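Local coordinates for OxyA protein (Actinoplanes teichomyceticus, PDB 5HH3), which is a cytochrome P450 monooxygenase of glycopeptide antibiotic biosynthesis that probably performs a phenolic coupling during cyclisation of the peptide, at residues D128-I133 against P144-S149. Residues are numbered along the deposited sequence; the frame is centred on the assembly and turned at random.
Sequences DSLDAI and PRFGWS
Ser129 OG and Ser149 OG hydrogen-bond across two antiparallel helices at 2.7 Å. Ser129 OG is also hydrogen-bonded to Val125 O, one turn back on helix 112-136. Ser149 holds its hydroxyl anti to its own backbone N (chi1 174°), a setting that carries the oxygen to Ser129 OG. Just beside the pair sits a water that gives one hydrogen to Ser129 O at 2.8 Å and the other to Arg145 O at 2.7 Å, while accepting a weak bond from Ser149 OG. The setting illustrates how a widened turn can be used: the pi-type turn at 144-148 draws Ser149 N into a weak bond with Pro144 O, five residues back, and the water supplies a donor to Arg145 O in its place. Ser129 O, already bonded to Ile133 N within its helix, takes the water as a second donor.

At the border of this polar strip, CD1 of Ile133 lies 3.5 Å from the carbonyl oxygen of Arg145, and it also reaches Phe146 CB. Ile133 CG1 is 3.8 Å from Arg145 CB, the two side chains running past each other in opposite directions. Leu130 CD2 comes obliquely to the Phe146 ring, 4.3 Å from CE1. Phe146 and Leu130 also pack on Leu365 of helix 351-368, and Phe146 reaches Leu247 of helix 225-256, consistent with the four-helix bundle of the P450 core. The segments 128-133 and 144-149, running nearly antiparallel (163°), thus combine directional bonds, direct and water-mediated, with hydrocarbon packing, so that polar groups at a largely buried interface find partners across it.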
loop_
_atom_site.group_PDB
_atom_site.type_symbol
_atom_site.label_atom_id
_atom_site.label_comp_id
_atom_site.label_asym_id
_atom_site.label_seq_id
_atom_site.Cartn_x
_atom_site.Cartn_y
_atom_site.Cartn_z
ATOM N N ASP B 128 30.258 25.657 -7.743
ATOM C CA ASP B 128 29.605 26.486 -6.705
ATOM C C ASP B 128 29.250 25.652 -5.465
ATOM O O ASP B 128 29.524 26.053 -4.342
ATOM C CB ASP B 128 28.338 27.182 -7.243
ATOM C CG ASP B 128 28.638 28.271 -8.272
ATOM O OD1 ASP B 128 29.696 28.932 -8.181
ATOM O OD2 ASP B 128 27.799 28.475 -9.180
ATOM N N SER B 129 28.664 24.478 -5.669
ATOM C CA SER B 129 28.336 23.593 -4.553
ATOM C C SER B 129 29.596 23.204 -3.758
ATOM O O SER B 129 29.574 23.184 -2.526
ATOM C CB SER B 129 27.584 22.341 -5.046
ATOM O OG SER B 129 26.319 22.721 -5.594
ATOM N N LEU B 130 30.687 22.913 -4.465
ATOM C CA LEU B 130 31.962 22.538 -3.817
ATOM C C LEU B 130 32.625 23.714 -3.094
ATOM O O LEU B 130 33.199 23.532 -2.014
ATOM C CB LEU B 130 32.926 21.888 -4.823
ATOM C CG LEU B 130 32.462 20.552 -5.421
ATOM C CD1 LEU B 130 33.258 20.187 -6.661
ATOM C CD2 LEU B 130 32.556 19.437 -4.414
ATOM N N ASP B 131 32.520 24.916 -3.662
ATOM C CA ASP B 131 32.974 26.136 -2.972
ATOM C C ASP B 131 32.212 26.334 -1.659
ATOM O O ASP B 131 32.821 26.645 -0.646
ATOM C CB ASP B 131 32.822 27.401 -3.857
ATOM C CG ASP B 131 33.800 27.434 -5.036
ATOM O OD1 ASP B 131 34.693 26.570 -5.096
ATOM O OD2 ASP B 131 33.674 28.321 -5.917
ATOM N N ALA B 132 30.888 26.166 -1.684
ATOM C CA ALA B 132 30.067 26.300 -0.465
ATOM C C ALA B 132 30.420 25.251 0.612
ATOM O O ALA B 132 30.427 25.557 1.794
ATOM C CB ALA B 132 28.582 26.208 -0.807
ATOM N N ILE B 133 30.688 24.017 0.194
ATOM C CA ILE B 133 31.113 22.945 1.115
ATOM C C ILE B 133 32.450 23.324 1.739
ATOM O O ILE B 133 32.615 23.259 2.955
ATOM C CB ILE B 133 31.227 21.564 0.397
ATOM C CG1 ILE B 133 29.837 21.041 0.029
ATOM C CG2 ILE B 133 31.953 20.543 1.274
ATOM C CD1 ILE B 133 29.842 19.918 -0.987
ATOM N N PRO B 144 22.579 16.934 2.064
ATOM C CA PRO B 144 22.092 18.260 1.651
ATOM C C PRO B 144 23.090 19.087 0.834
ATOM O O PRO B 144 22.688 19.707 -0.147
ATOM C CB PRO B 144 21.772 18.963 2.972
ATOM C CG PRO B 144 22.602 18.265 3.980
ATOM C CD PRO B 144 22.692 16.845 3.532
ATOM N N ARG B 145 24.367 19.074 1.212
ATOM C CA ARG B 145 25.339 20.018 0.642
ATOM C C ARG B 145 25.942 19.634 -0.703
ATOM O O ARG B 145 26.427 20.505 -1.413
ATOM C CB ARG B 145 26.461 20.328 1.639
ATOM C CG ARG B 145 25.961 20.750 3.003
ATOM C CD ARG B 145 25.053 21.953 2.885
ATOM N NE ARG B 145 24.737 22.476 4.207
ATOM C CZ ARG B 145 24.461 23.747 4.503
ATOM N NH1 ARG B 145 24.487 24.717 3.593
ATOM N NH2 ARG B 145 24.171 24.045 5.751
ATOM N N PHE B 146 25.947 18.358 -1.047
ATOM C CA PHE B 146 26.419 17.930 -2.356
ATOM C C PHE B 146 25.241 17.362 -3.149
ATOM O O PHE B 146 24.906 17.878 -4.220
ATOM C CB PHE B 146 27.566 16.929 -2.194
ATOM C CG PHE B 146 28.125 16.397 -3.487
ATOM C CD1 PHE B 146 28.835 17.222 -4.346
ATOM C CD2 PHE B 146 27.985 15.048 -3.819
ATOM C CE1 PHE B 146 29.372 16.740 -5.525
ATOM C CE2 PHE B 146 28.525 14.555 -5.000
ATOM C CZ PHE B 146 29.216 15.410 -5.856
ATOM N N GLY B 147 24.590 16.328 -2.624
ATOM C CA GLY B 147 23.493 15.703 -3.352
ATOM C C GLY B 147 22.380 16.663 -3.720
ATOM O O GLY B 147 22.095 16.881 -4.910
ATOM N N TRP B 148 21.774 17.273 -2.706
ATOM C CA TRP B 148 20.617 18.139 -2.940
ATOM C C TRP B 148 20.955 19.504 -3.543
ATOM O O TRP B 148 20.215 20.006 -4.393
ATOM C CB TRP B 148 19.780 18.270 -1.662
ATOM C CG TRP B 148 18.915 17.077 -1.557
ATOM C CD1 TRP B 148 19.113 15.952 -0.790
ATOM C CD2 TRP B 148 17.762 16.823 -2.350
ATOM N NE1 TRP B 148 18.123 15.048 -1.027
ATOM C CE2 TRP B 148 17.277 15.549 -1.984
ATOM C CE3 TRP B 148 17.073 17.565 -3.323
ATOM C CZ2 TRP B 148 16.116 15.000 -2.545
ATOM C CZ3 TRP B 148 15.927 17.020 -3.888
ATOM C CH2 TRP B 148 15.453 15.748 -3.489
ATOM N N SER B 149 22.084 20.067 -3.134
ATOM C CA SER B 149 22.560 21.344 -3.668
ATOM C C SER B 149 22.724 21.241 -5.176
ATOM O O SER B 149 22.191 22.065 -5.916
ATOM C CB SER B 149 23.901 21.737 -3.026
ATOM O OG SER B 149 24.428 22.886 -3.635
HETATM O O HOH W 1 27.005 23.177 -1.381
#